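Side-chain contact in uncharacterized protein UL16 (Human herpesvirus 5 strain ad169, PDB 2WY3), which helps the virus escape natural killer cells by sequestering ligands of the host KLRK1 receptor, such as ULBP1 and ULBP2, inside the infected cell: residues B[3-6]-B[7-10]. Sequence-based numbering, arbitrary orientation.
Sequences LGSK and SSNS
The hydroxyl of S5 reaches across the start of its own hairpin turn and accepts the backbone N-H of S8, with S5 OG 3.1 Å from S8 N and an angle of 147° at the hydrogen. A serine just before a tight turn can in this way hold the chain that follows. What places the oxygen there is a chi1 of 161°, with OG anti to the backbone N of S5. S8 OG also lies 3.1 Å from S5 OG, and S7 OG is 3.2 Å from S5 OG, so three hydroxyls gather at the start of the turn. The carboxylate of D46 hydrogen-bonds S5 OG through OD1 and S7 N through OD2. The turn itself is a type I turn from K6 to N9, closed by N9 N to K6 O at 3.1 Å. S5 and S10 then pair through S10 N to S5 O (2.9 Å) and S5 N to S10 O (2.8 Å). Because N9, with positive phi (54°), and S10 both face S5, the hairpin carries a G1 beta bulge, here with asparagine at the position named for glycine. S8 lies beside the sugar on N42. The loop joins strand 2-3 to its antiparallel partner 10-13, while G4 makes a backbone hydrogen bond to I48, just before strand 49-55.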
ATOM      1  N   LEU B   3     -12.615   5.471  21.560  1.00 25.70           N
ATOM      2  CA  LEU B   3     -12.130   5.826  20.236  1.00 20.74           C
ATOM      3  C   LEU B   3     -12.495   7.288  19.998  1.00 22.72           C
ATOM      4  O   LEU B   3     -13.294   7.861  20.744  1.00 26.69           O
ATOM      5  CB  LEU B   3     -12.826   4.971  19.173  1.00 28.64           C
ATOM      6  CG  LEU B   3     -12.599   3.460  19.088  1.00 46.70           C
ATOM      7  CD1 LEU B   3     -11.195   3.164  18.607  1.00 38.53           C
ATOM      8  CD2 LEU B   3     -12.878   2.760  20.416  1.00 54.12           C
ATOM      9  N   GLY B   4     -11.924   7.890  18.959  1.00 19.88           N
ATOM     10  CA  GLY B   4     -12.340   9.215  18.546  1.00 17.83           C
ATOM     11  C   GLY B   4     -11.429  10.332  19.038  1.00 21.67           C
ATOM     12  O   GLY B   4     -10.287  10.094  19.423  1.00 21.64           O
ATOM     13  N   SER B   5     -11.943  11.557  19.014  1.00 22.22           N
ATOM     14  CA  SER B   5     -11.123  12.732  19.287  1.00 27.20           C
ATOM     15  C   SER B   5     -11.707  13.602  20.393  1.00 21.18           C
ATOM     16  O   SER B   5     -12.838  14.062  20.285  1.00 27.05           O
ATOM     17  CB  SER B   5     -10.958  13.559  18.008  1.00 27.97           C
ATOM     18  OG  SER B   5     -10.568  14.888  18.306  1.00 28.11           O
ATOM     19  N   LYS B   6     -10.941  13.816  21.460  1.00 20.70           N
ATOM     20  CA  LYS B   6     -11.404  14.699  22.532  1.00 24.53           C
ATOM     21  C   LYS B   6     -11.496  16.154  22.068  1.00 23.19           C
ATOM     22  O   LYS B   6     -12.402  16.878  22.465  1.00 27.49           O
ATOM     23  CB  LYS B   6     -10.507  14.596  23.762  1.00 24.19           C
ATOM     24  CG  LYS B   6     -10.604  13.259  24.490  1.00 31.30           C
ATOM     25  CD  LYS B   6      -9.693  13.222  25.705  1.00 44.53           C
ATOM     26  CE  LYS B   6      -9.932  11.964  26.529  1.00 56.02           C
ATOM     27  NZ  LYS B   6     -11.365  11.845  26.925  1.00 64.04           N
ATOM     28  N   SER B   7     -10.560  16.583  21.227  1.00 26.63           N
ATOM     29  CA  SER B   7     -10.548  17.981  20.798  1.00 27.67           C
ATOM     30  C   SER B   7     -11.746  18.304  19.907  1.00 33.49           C
ATOM     31  O   SER B   7     -12.222  19.433  19.887  1.00 29.07           O
ATOM     32  CB  SER B   7      -9.228  18.338  20.103  1.00 35.02           C
ATOM     33  OG  SER B   7      -9.086  17.646  18.873  1.00 39.80           O
ATOM     34  N   SER B   8     -12.239  17.302  19.185  1.00 28.32           N
ATOM     35  CA  SER B   8     -13.383  17.480  18.290  1.00 33.92           C
ATOM     36  C   SER B   8     -14.696  17.126  18.985  1.00 40.40           C
ATOM     37  O   SER B   8     -15.757  17.083  18.353  1.00 38.00           O
ATOM     38  CB  SER B   8     -13.231  16.598  17.045  1.00 38.37           C
ATOM     39  OG  SER B   8     -11.989  16.811  16.392  1.00 41.37           O
ATOM     40  N   ASN B   9     -14.619  16.857  20.282  1.00 31.34           N
ATOM     41  CA  ASN B   9     -15.791  16.457  21.054  1.00 34.50           C
ATOM     42  C   ASN B   9     -16.499  15.265  20.420  1.00 42.04           C
ATOM     43  O   ASN B   9     -17.726  15.159  20.458  1.00 44.94           O
ATOM     44  CB  ASN B   9     -16.763  17.629  21.217  1.00 43.60           C
ATOM     45  CG  ASN B   9     -17.781  17.389  22.315  1.00 60.04           C
ATOM     46  OD1 ASN B   9     -17.543  16.610  23.239  1.00 64.89           O
ATOM     47  ND2 ASN B   9     -18.924  18.060  22.219  1.00 65.47           N
ATOM     48  N   SER B  10     -15.721  14.370  19.824  1.00 34.63           N
ATOM     49  CA  SER B  10     -16.289  13.190  19.200  1.00 28.80           C
ATOM     50  C   SER B  10     -15.594  11.946  19.724  1.00 37.74           C
ATOM     51  O   SER B  10     -14.696  11.403  19.084  1.00 35.39           O
ATOM     52  CB  SER B  10     -16.165  13.272  17.682  1.00 34.53           C
ATOM     53  OG  SER B  10     -16.701  12.117  17.075  1.00 38.99           O
TER